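Local coordinates for DegV domain-containing protein spr0652 (Streptococcus pneumoniae, PDB 6CNG) that binds a long-chain fatty acid, here linoleic acid, and probably serves in fatty acid transport or metabolism as the lipid-carrying partner of a fatty acid kinase, at residues E174-L188 and F287-D301. Numbering follows the deposited sequence.
Sequences EKTKLLFVLAKVDNL and FYAEEGGLLMGYEID. With NA (sodium ion), chain D; EIC (linoleic acid), chain C; ACT (acetate ion), chain I.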
ATOM      1  N   GLU A 174      14.028   1.138   5.710  1.00 12.28           N
ATOM      2  CA  GLU A 174      15.069   1.591   4.810  1.00 17.50           C
ATOM      3  C   GLU A 174      15.352   0.568   3.726  1.00 19.43           C
ATOM      4  O   GLU A 174      15.863   0.944   2.672  1.00 20.06           O
ATOM      5  CB  GLU A 174      16.345   1.860   5.603  1.00 17.88           C
ATOM      6  CG  GLU A 174      16.170   2.793   6.784  1.00 21.25           C
ATOM      7  CD  GLU A 174      17.351   2.753   7.752  1.00 34.08           C
ATOM      8  OE1 GLU A 174      18.369   2.108   7.421  1.00 38.61           O
ATOM      9  OE2 GLU A 174      17.272   3.355   8.852  1.00 36.71           O
ATOM     10  N   LYS A 175      15.011  -0.708   3.973  1.00 15.66           N
ATOM     11  CA  LYS A 175      15.273  -1.840   3.093  1.00 17.06           C
ATOM     12  C   LYS A 175      14.137  -2.119   2.127  1.00 12.14           C
ATOM     13  O   LYS A 175      14.238  -3.063   1.353  1.00 16.33           O
ATOM     14  CB  LYS A 175      15.458  -3.158   3.891  1.00 21.74           C
ATOM     15  CG  LYS A 175      16.741  -3.323   4.696  1.00 37.27           C
ATOM     16  CD  LYS A 175      16.687  -4.587   5.596  1.00 44.19           C
ATOM     17  CE  LYS A 175      17.132  -4.311   7.054  1.00 36.57           C
ATOM     18  NZ  LYS A 175      16.070  -4.639   8.067  1.00 21.58           N
ATOM     19  N   THR A 176      13.056  -1.356   2.181  1.00 14.25           N
ATOM     20  CA  THR A 176      11.866  -1.617   1.391  1.00 14.02           C
ATOM     21  C   THR A 176      11.585  -0.450   0.454  1.00 16.88           C
ATOM     22  O   THR A 176      11.796   0.721   0.809  1.00 17.09           O
ATOM     23  CB  THR A 176      10.632  -1.890   2.279  1.00 14.48           C
ATOM     24  OG1 THR A 176      10.346  -0.768   3.115  1.00 19.34           O
ATOM     25  CG2 THR A 176      10.859  -3.072   3.138  1.00 17.37           C
ATOM     26  N   LYS A 177      11.092  -0.792  -0.738  1.00 14.17           N
ATOM     27  CA  LYS A 177      10.830   0.163  -1.802  1.00 12.02           C
ATOM     28  C   LYS A 177       9.523  -0.198  -2.512  1.00 10.73           C
ATOM     29  O   LYS A 177       8.945  -1.262  -2.284  1.00 12.35           O
ATOM     30  CB  LYS A 177      12.023   0.209  -2.774  1.00 18.18           C
ATOM     31  CG  LYS A 177      13.424   0.542  -2.111  1.00 17.65           C
ATOM     32  CD  LYS A 177      13.633   2.003  -1.733  1.00 21.56           C
ATOM     33  CE  LYS A 177      14.935   2.266  -0.899  1.00 24.59           C
ATOM     34  NZ  LYS A 177      15.047   3.664  -0.345  1.00 23.57           N
ATOM     35  N   LEU A 178       9.069   0.701  -3.398  1.00 13.60           N
ATOM     36  CA  LEU A 178       7.891   0.466  -4.228  1.00 13.13           C
ATOM     37  C   LEU A 178       8.172   0.825  -5.681  1.00 10.78           C
ATOM     38  O   LEU A 178       8.699   1.891  -5.974  1.00 11.93           O
ATOM     39  CB  LEU A 178       6.682   1.287  -3.737  1.00 13.01           C
ATOM     40  CG  LEU A 178       5.368   1.028  -4.503  1.00 12.35           C
ATOM     41  CD1 LEU A 178       4.714  -0.245  -4.081  1.00 15.50           C
ATOM     42  CD2 LEU A 178       4.393   2.143  -4.333  1.00 16.49           C
ATOM     43  N   LEU A 179       7.795  -0.053  -6.588  1.00 10.83           N
ATOM     44  CA  LEU A 179       7.705   0.271  -7.998  1.00 10.96           C
ATOM     45  C   LEU A 179       6.260   0.057  -8.415  1.00 11.63           C
ATOM     46  O   LEU A 179       5.612  -0.878  -7.952  1.00 15.41           O
ATOM     47  CB  LEU A 179       8.576  -0.654  -8.831  1.00 13.09           C
ATOM     48  CG  LEU A 179      10.008  -0.272  -9.188  1.00 20.37           C
ATOM     49  CD1 LEU A 179      10.781  -1.477  -9.685  1.00 21.47           C
ATOM     50  CD2 LEU A 179      10.029   0.779 -10.269  1.00 25.27           C
ATOM     51  N   PHE A 180       5.751   0.929  -9.267  1.00 13.46           N
ATOM     52  CA  PHE A 180       4.408   0.757  -9.805  1.00 13.11           C
ATOM     53  C   PHE A 180       4.443   0.829 -11.317  1.00 12.52           C
ATOM     54  O   PHE A 180       5.337   1.432 -11.912  1.00 12.49           O
ATOM     55  CB  PHE A 180       3.422   1.763  -9.218  1.00 10.76           C
ATOM     56  CG  PHE A 180       3.835   3.185  -9.367  1.00 11.42           C
ATOM     57  CD1 PHE A 180       3.675   3.845 -10.563  1.00 11.96           C
ATOM     58  CD2 PHE A 180       4.354   3.875  -8.289  1.00 12.22           C
ATOM     59  CE1 PHE A 180       4.034   5.132 -10.682  1.00 17.16           C
ATOM     60  CE2 PHE A 180       4.721   5.176  -8.410  1.00 14.07           C
ATOM     61  CZ  PHE A 180       4.568   5.812  -9.591  1.00 15.13           C
ATOM     62  N   VAL A 181       3.486   0.159 -11.934  1.00 12.04           N
ATOM     63  CA  VAL A 181       3.197   0.345 -13.345  1.00 14.65           C
ATOM     64  C   VAL A 181       1.720   0.625 -13.507  1.00 11.29           C
ATOM     65  O   VAL A 181       0.879  -0.208 -13.154  1.00 13.70           O
ATOM     66  CB  VAL A 181       3.558  -0.868 -14.198  1.00 15.09           C
ATOM     67  CG1 VAL A 181       3.269  -0.549 -15.635  1.00 15.30           C
ATOM     68  CG2 VAL A 181       4.995  -1.224 -13.946  1.00 20.58           C
ATOM     69  N   LEU A 182       1.418   1.759 -14.087  1.00 12.72           N
ATOM     70  CA  LEU A 182       0.050   2.182 -14.258  1.00 13.91           C
ATOM     71  C   LEU A 182      -0.232   2.403 -15.734  1.00 11.62           C
ATOM     72  O   LEU A 182       0.449   3.173 -16.400  1.00 11.78           O
ATOM     73  CB  LEU A 182      -0.193   3.459 -13.460  1.00 12.83           C
ATOM     74  CG  LEU A 182       0.334   3.472 -12.042  1.00 12.38           C
ATOM     75  CD1 LEU A 182       0.014   4.791 -11.379  1.00 16.96           C
ATOM     76  CD2 LEU A 182      -0.255   2.351 -11.244  1.00 15.42           C
ATOM     77  N   ALA A 183      -1.282   1.750 -16.217  1.00 15.48           N
ATOM     78  CA  ALA A 183      -1.821   2.014 -17.536  1.00 13.92           C
ATOM     79  C   ALA A 183      -2.757   3.211 -17.553  1.00 14.06           C
ATOM     80  O   ALA A 183      -2.957   3.810 -18.606  1.00 17.00           O
ATOM     81  CB  ALA A 183      -2.569   0.775 -17.984  1.00 12.71           C
ATOM     82  N   LYS A 184      -3.324   3.578 -16.420  1.00 12.56           N
ATOM     83  CA  LYS A 184      -4.166   4.750 -16.363  1.00 11.99           C
ATOM     84  C   LYS A 184      -3.875   5.457 -15.065  1.00 12.18           C
ATOM     85  O   LYS A 184      -3.608   4.816 -14.048  1.00 14.40           O
ATOM     86  CB  LYS A 184      -5.627   4.368 -16.369  1.00 13.87           C
ATOM     87  CG  LYS A 184      -6.146   4.073 -17.747  1.00 17.89           C
ATOM     88  CD  LYS A 184      -7.383   3.254 -17.760  1.00 25.32           C
ATOM     89  CE  LYS A 184      -8.203   3.566 -19.003  1.00 27.76           C
ATOM     90  NZ  LYS A 184      -7.362   3.960 -20.164  1.00 31.10           N
ATOM     91  N   VAL A 185      -3.918   6.779 -15.110  1.00 14.90           N
ATOM     92  CA  VAL A 185      -3.616   7.596 -13.933  1.00 13.00           C
ATOM     93  C   VAL A 185      -4.632   8.710 -13.774  1.00 12.86           C
ATOM     94  O   VAL A 185      -4.407   9.683 -13.057  1.00 12.00           O
ATOM     95  CB  VAL A 185      -2.189   8.166 -14.010  1.00 16.24           C
ATOM     96  CG1 VAL A 185      -1.170   7.056 -14.137  1.00 14.04           C
ATOM     97  CG2 VAL A 185      -2.077   9.102 -15.164  1.00 14.99           C
ATOM     98  N   ASP A 186      -5.772   8.557 -14.426  1.00 12.94           N
ATOM     99  CA  ASP A 186      -6.742   9.636 -14.471  1.00 15.22           C
ATOM    100  C   ASP A 186      -7.280   9.966 -13.095  1.00 11.25           C
ATOM    101  O   ASP A 186      -7.491  11.127 -12.781  1.00 12.72           O
ATOM    102  CB  ASP A 186      -7.870   9.263 -15.423  1.00 14.59           C
ATOM    103  CG  ASP A 186      -7.351   8.844 -16.788  1.00 18.27           C
ATOM    104  OD1 ASP A 186      -6.403   9.487 -17.271  1.00 24.89           O
ATOM    105  OD2 ASP A 186      -7.847   7.859 -17.361  1.00 24.72           O
ATOM    106  N   ASN A 187      -7.529   8.963 -12.263  1.00 11.64           N
ATOM    107  CA  ASN A 187      -8.080   9.260 -10.952  1.00 12.58           C
ATOM    108  C   ASN A 187      -7.068   9.965 -10.070  1.00 12.41           C
ATOM    109  O   ASN A 187      -7.435  10.831  -9.276  1.00 14.46           O
ATOM    110  CB  ASN A 187      -8.584   7.991 -10.291  1.00 10.78           C
ATOM    111  CG  ASN A 187      -9.883   7.507 -10.895  1.00 13.01           C
ATOM    112  OD1 ASN A 187     -10.573   8.226 -11.595  1.00 15.47           O
ATOM    113  ND2 ASN A 187     -10.198   6.279 -10.649  1.00 17.01           N
ATOM    114  N   LEU A 188      -5.797   9.597 -10.175  1.00 12.07           N
ATOM    115  CA  LEU A 188      -4.751  10.351  -9.497  1.00 12.18           C
ATOM    116  C   LEU A 188      -4.779  11.824  -9.896  1.00 11.68           C
ATOM    117  O   LEU A 188      -4.754  12.717  -9.044  1.00 12.67           O
ATOM    118  CB  LEU A 188      -3.388   9.742  -9.820  1.00 13.45           C
ATOM    119  CG  LEU A 188      -3.071   8.440  -9.105  1.00 14.79           C
ATOM    120  CD1 LEU A 188      -1.965   7.697  -9.832  1.00 11.32           C
ATOM    121  CD2 LEU A 188      -2.715   8.701  -7.654  1.00 15.55           C
ATOM    122  N   PHE A 287      -8.747   1.900  -6.989  1.00 12.96           N
ATOM    123  CA  PHE A 287      -9.267   3.147  -7.492  1.00 10.47           C
ATOM    124  C   PHE A 287      -8.172   3.993  -8.085  1.00 13.29           C
ATOM    125  O   PHE A 287      -8.364   4.629  -9.124  1.00 12.38           O
ATOM    126  CB  PHE A 287      -9.904   3.876  -6.319  1.00 17.60           C
ATOM    127  CG  PHE A 287     -10.367   5.242  -6.640  1.00 18.33           C
ATOM    128  CD1 PHE A 287     -11.360   5.453  -7.551  1.00 17.61           C
ATOM    129  CD2 PHE A 287      -9.826   6.316  -6.002  1.00 18.09           C
ATOM    130  CE1 PHE A 287     -11.783   6.718  -7.827  1.00 20.63           C
ATOM    131  CE2 PHE A 287     -10.250   7.577  -6.288  1.00 15.07           C
ATOM    132  CZ  PHE A 287     -11.226   7.778  -7.181  1.00 15.59           C
ATOM    133  N   TYR A 288      -7.029   4.025  -7.441  1.00 12.24           N
ATOM    134  CA  TYR A 288      -5.971   4.908  -7.891  1.00 12.94           C
ATOM    135  C   TYR A 288      -5.007   4.258  -8.847  1.00 12.66           C
ATOM    136  O   TYR A 288      -4.488   4.929  -9.741  1.00 16.67           O
ATOM    137  CB  TYR A 288      -5.226   5.422  -6.688  1.00 11.67           C
ATOM    138  CG  TYR A 288      -5.920   6.564  -6.112  1.00 12.08           C
ATOM    139  CD1 TYR A 288      -6.108   7.711  -6.858  1.00 11.41           C
ATOM    140  CD2 TYR A 288      -6.397   6.518  -4.845  1.00 12.72           C
ATOM    141  CE1 TYR A 288      -6.731   8.778  -6.344  1.00 13.37           C
ATOM    142  CE2 TYR A 288      -7.029   7.599  -4.306  1.00 12.42           C
ATOM    143  CZ  TYR A 288      -7.200   8.735  -5.063  1.00 12.58           C
ATOM    144  OH  TYR A 288      -7.841   9.843  -4.545  1.00 14.93           O
ATOM    145  N   ALA A 289      -4.732   2.986  -8.682  1.00 11.29           N
ATOM    146  CA  ALA A 289      -3.863   2.325  -9.647  1.00 14.78           C
ATOM    147  C   ALA A 289      -4.598   1.993 -10.931  1.00 14.54           C
ATOM    148  O   ALA A 289      -3.974   1.912 -11.995  1.00 13.27           O
ATOM    149  CB  ALA A 289      -3.279   1.052  -9.041  1.00 16.12           C
ATOM    150  N   GLU A 290      -5.912   1.782 -10.825  1.00 14.25           N
ATOM    151  CA  GLU A 290      -6.812   1.563 -11.946  1.00 13.59           C
ATOM    152  C   GLU A 290      -6.546   0.256 -12.664  1.00 15.55           C
ATOM    153  O   GLU A 290      -5.686  -0.532 -12.266  1.00 16.63           O
ATOM    154  CB  GLU A 290      -6.756   2.748 -12.911  1.00 17.31           C
ATOM    155  CG  GLU A 290      -7.175   4.071 -12.255  1.00 20.12           C
ATOM    156  CD  GLU A 290      -7.720   5.088 -13.247  1.00 16.90           C
ATOM    157  OE1 GLU A 290      -8.641   4.757 -14.024  1.00 18.07           O
ATOM    158  OE2 GLU A 290      -7.223   6.222 -13.256  1.00 17.85           O
ATOM    159  N   GLU A 291      -7.306   0.010 -13.709  1.00 16.63           N
ATOM    160  CA  GLU A 291      -7.282  -1.298 -14.333  1.00 15.27           C
ATOM    161  C   GLU A 291      -5.948  -1.536 -15.008  1.00 13.35           C
ATOM    162  O   GLU A 291      -5.419  -0.670 -15.705  1.00 17.00           O
ATOM    163  CB  GLU A 291      -8.430  -1.408 -15.314  1.00 21.04           C
ATOM    164  CG  GLU A 291      -9.786  -1.309 -14.638  1.00 22.51           C
ATOM    165  CD  GLU A 291     -10.072  -2.481 -13.756  1.00 22.66           C
ATOM    166  OE1 GLU A 291     -10.918  -2.339 -12.857  1.00 27.01           O
ATOM    167  OE2 GLU A 291      -9.455  -3.543 -13.951  1.00 21.21           O
ATOM    168  N   GLY A 292      -5.418  -2.727 -14.790  1.00 14.14           N
ATOM    169  CA  GLY A 292      -4.105  -3.092 -15.252  1.00 15.82           C
ATOM    170  C   GLY A 292      -2.979  -2.629 -14.359  1.00 12.85           C
ATOM    171  O   GLY A 292      -1.816  -2.829 -14.711  1.00 19.02           O
ATOM    172  N   GLY A 293      -3.285  -2.015 -13.228  1.00 14.28           N
ATOM    173  CA  GLY A 293      -2.261  -1.417 -12.409  1.00 11.94           C
ATOM    174  C   GLY A 293      -1.537  -2.424 -11.543  1.00 14.11           C
ATOM    175  O   GLY A 293      -2.033  -3.501 -11.218  1.00 13.84           O
ATOM    176  N   LEU A 294      -0.326  -2.037 -11.150  1.00 14.55           N
ATOM    177  CA  LEU A 294       0.519  -2.854 -10.299  1.00 10.86           C
ATOM    178  C   LEU A 294       1.256  -1.971  -9.315  1.00 10.74           C
ATOM    179  O   LEU A 294       1.823  -0.955  -9.709  1.00 12.77           O
ATOM    180  CB  LEU A 294       1.553  -3.573 -11.153  1.00 12.24           C
ATOM    181  CG  LEU A 294       2.709  -4.203 -10.371  1.00 18.19           C
ATOM    182  CD1 LEU A 294       2.247  -5.372  -9.539  1.00 15.85           C
ATOM    183  CD2 LEU A 294       3.784  -4.629 -11.323  1.00 23.70           C
ATOM    184  N   LEU A 295       1.248  -2.375  -8.048  1.00 10.61           N
ATOM    185  CA  LEU A 295       2.013  -1.724  -6.992  1.00 10.79           C
ATOM    186  C   LEU A 295       2.845  -2.804  -6.322  1.00 15.06           C
ATOM    187  O   LEU A 295       2.344  -3.547  -5.476  1.00 14.09           O
ATOM    188  CB  LEU A 295       1.126  -1.086  -5.941  1.00 16.42           C
ATOM    189  CG  LEU A 295       0.140   0.006  -6.283  1.00 22.71           C
ATOM    190  CD1 LEU A 295       0.216   1.068  -5.179  1.00 22.05           C
ATOM    191  CD2 LEU A 295       0.400   0.582  -7.675  1.00 33.65           C
ATOM    192  N   MET A 296       4.119  -2.848  -6.651  1.00 14.73           N
ATOM    193  CA  MET A 296       4.993  -3.908  -6.204  1.00 11.11           C
ATOM    194  C   MET A 296       5.903  -3.398  -5.091  1.00 11.68           C
ATOM    195  O   MET A 296       6.712  -2.504  -5.313  1.00 13.23           O
ATOM    196  CB  MET A 296       5.807  -4.342  -7.411  1.00 12.08           C
ATOM    197  CG  MET A 296       6.929  -5.203  -7.101  1.00 13.02           C
ATOM    198  SD  MET A 296       7.572  -5.999  -8.576  1.00 19.89           S
ATOM    199  CE  MET A 296       8.308  -4.596  -9.445  1.00 18.12           C
ATOM    200  N   GLY A 297       5.762  -3.971  -3.905  1.00 10.60           N
ATOM    201  CA  GLY A 297       6.705  -3.736  -2.837  1.00 12.45           C
ATOM    202  C   GLY A 297       7.796  -4.791  -2.837  1.00 10.76           C
ATOM    203  O   GLY A 297       7.569  -5.939  -3.208  1.00 11.44           O
ATOM    204  N   TYR A 298       8.998  -4.385  -2.435  1.00 13.70           N
ATOM    205  CA  TYR A 298      10.131  -5.306  -2.483  1.00 12.03           C
ATOM    206  C   TYR A 298      11.231  -4.898  -1.516  1.00 14.24           C
ATOM    207  O   TYR A 298      11.320  -3.750  -1.072  1.00 13.79           O
ATOM    208  CB  TYR A 298      10.698  -5.485  -3.906  1.00 11.13           C
ATOM    209  CG  TYR A 298      11.253  -4.230  -4.536  1.00 12.62           C
ATOM    210  CD1 TYR A 298      10.428  -3.317  -5.196  1.00 11.56           C
ATOM    211  CD2 TYR A 298      12.626  -3.942  -4.477  1.00 13.66           C
ATOM    212  CE1 TYR A 298      10.931  -2.175  -5.769  1.00 12.54           C
ATOM    213  CE2 TYR A 298      13.143  -2.775  -5.055  1.00 16.84           C
ATOM    214  CZ  TYR A 298      12.298  -1.905  -5.706  1.00 13.33           C
ATOM    215  OH  TYR A 298      12.803  -0.778  -6.267  1.00 16.10           O
ATOM    216  N   GLU A 299      12.072  -5.873  -1.206  1.00 11.62           N
ATOM    217  CA  GLU A 299      13.219  -5.690  -0.331  1.00 11.43           C
ATOM    218  C   GLU A 299      14.494  -5.469  -1.135  1.00 15.26           C
ATOM    219  O   GLU A 299      14.706  -6.106  -2.167  1.00 15.27           O
ATOM    220  CB  GLU A 299      13.394  -6.936   0.532  1.00 14.46           C
ATOM    221  CG  GLU A 299      12.293  -7.159   1.549  1.00 17.02           C
ATOM    222  CD  GLU A 299      12.477  -8.415   2.334  1.00 15.91           C
ATOM    223  OE1 GLU A 299      13.187  -9.315   1.827  1.00 15.59           O
ATOM    224  OE2 GLU A 299      11.897  -8.483   3.431  1.00 15.67           O
ATOM    225  N   ILE A 300      15.356  -4.582  -0.635  1.00 14.56           N
ATOM    226  CA  ILE A 300      16.709  -4.386  -1.153  1.00 21.22           C
ATOM    227  C   ILE A 300      17.745  -4.633  -0.057  1.00 21.79           C
ATOM    228  O   ILE A 300      17.429  -4.662   1.131  1.00 26.54           O
ATOM    229  CB  ILE A 300      16.911  -2.984  -1.773  1.00 17.70           C
ATOM    230  CG1 ILE A 300      16.892  -1.903  -0.701  1.00 17.77           C
ATOM    231  CG2 ILE A 300      15.842  -2.710  -2.755  1.00 16.70           C
ATOM    232  CD1 ILE A 300      17.408  -0.603  -1.180  1.00 20.85           C
ATOM    233  N   ASP A 301      18.997  -4.807  -0.479  1.00 31.61           N
ATOM    234  CA  ASP A 301      20.199  -4.892   0.390  1.00 43.82           C
ATOM    235  C   ASP A 301      20.071  -5.109   1.918  1.00 59.36           C
ATOM    236  O   ASP A 301      19.157  -5.772   2.414  1.00 65.06           O
ATOM    237  CB  ASP A 301      21.138  -3.690   0.074  1.00 36.89           C
ATOM    238  CG  ASP A 301      21.015  -2.524   1.066  1.00 38.80           C
ATOM    239  OD1 ASP A 301      20.036  -2.430   1.835  1.00 43.38           O
ATOM    240  OD2 ASP A 301      21.933  -1.671   1.067  1.00 42.24           O
ATOM    241  OXT ASP A 301      20.920  -4.685   2.720  1.00 63.39           O
TER
HETATM  242 NA    NA D 302      10.995   2.520   2.028  1.00 27.90          NA
HETATM  243  C1  EIC C 301      -7.349   9.982   0.510  1.00 14.19           C
HETATM  244  C2  EIC C 301      -6.547   8.822  -0.070  1.00 13.81           C
HETATM  245  C3  EIC C 301      -5.619   9.221  -1.195  1.00 14.76           C
HETATM  246  C4  EIC C 301      -4.640   8.118  -1.524  1.00 14.42           C
HETATM  247  C5  EIC C 301      -3.640   8.544  -2.578  1.00 16.08           C
HETATM  248  C6  EIC C 301      -2.581   7.476  -2.830  1.00 19.13           C
HETATM  249  C7  EIC C 301      -3.089   6.287  -3.657  1.00 18.75           C
HETATM  250  C8  EIC C 301      -2.045   5.188  -3.733  1.00 16.27           C
HETATM  251  C9  EIC C 301      -2.660   4.010  -4.450  1.00 16.21           C
HETATM  252  C10 EIC C 301      -2.479   3.821  -5.739  1.00 14.76           C
HETATM  253  C11 EIC C 301      -1.662   4.770  -6.606  1.00 16.94           C
HETATM  254  C12 EIC C 301      -0.746   3.875  -7.429  1.00 18.47           C
HETATM  255  C13 EIC C 301       0.554   4.040  -7.547  1.00 15.79           C
HETATM  256  C14 EIC C 301       1.292   5.187  -6.888  1.00 18.26           C
HETATM  257  C15 EIC C 301       1.711   4.844  -5.461  1.00 16.27           C
HETATM  258  C16 EIC C 301       2.469   6.018  -4.860  1.00 17.70           C
HETATM  259  C17 EIC C 301       2.765   5.798  -3.405  1.00 14.59           C
HETATM  260  C18 EIC C 301       3.480   7.010  -2.849  1.00 15.71           C
HETATM  261  O1  EIC C 301      -7.006  10.537   1.588  1.00 18.05           O
HETATM  262  O2  EIC C 301      -8.365  10.385  -0.107  1.00 19.13           O
HETATM  263  C   ACT I 307      -8.818   8.019 -19.983  1.00 39.27           C
HETATM  264  O   ACT I 307      -8.685   9.115 -19.377  1.00 50.22           O
HETATM  265  OXT ACT I 307      -8.306   6.895 -19.687  1.00 34.86           O
HETATM  266  CH3 ACT I 307      -9.742   8.085 -21.258  1.00 29.98           C
HETATM  267  O   HOH W   1      11.416   1.685  -6.440  1.00 17.11           O
HETATM  268  O   HOH W   2      -3.540   1.227 -14.654  1.00 16.31           O
HETATM  269  O   HOH W   3      -5.295   6.888 -11.386  1.00 14.41           O
HETATM  270  O   HOH W   4       9.635   4.097   2.909  1.00 20.67           O
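With chi1 at 62°, Y298 sets CG between its backbone N and carbonyl carbon, which swings the ring across onto the neighbouring strand 176-182; K177 CB rests over one ring face, 4.0 Å from the Y298 centroid, as a CH-pi contact. The Y298 edge points at L179 N, and one water joins Y298 OH to L178 O. K177 CE continues to I300 CD1, while L179 CD1 meets both Y298 CE1 and M296 CE at 4.0 Å; helix 228-242 covers this face. Beneath these side chains, strands 176-182 and 294-300 run antiparallel as neighbours in a mixed sheet, with two-way backbone bonds at K177-Y298, L179-M296 and V181-L294. T176 O coordinates the sodium ion with E144 and Q173. On the other face F180 turns a ring face to EIC C14, and L295 CD2 packs on F180 CB at 3.6 Å and touches the acyl chain.

At the far end, E290 OE2 accepts N187 N at 2.9 Å, from 35° above the carboxylate plane, and takes a water that also bridges Y288 O and L188 N; E290 OE1 is held by Y75. The N187 amide stacks on the F287 ring, planes 25° apart, as its ND2 gives F287 O a nearly straight bond of 2.9 Å. L188 CD2 packs obliquely against Y288 CD1. Y288 CB lies 3.3 Å from EIC C10, and Y288 OH bonds S83, a fatty-acid-binding serine by similarity. One face of two central strands and the C-terminal end of helix 283-289 line the buried acyl-chain pocket of a DegV-family fatty-acid-binding protein.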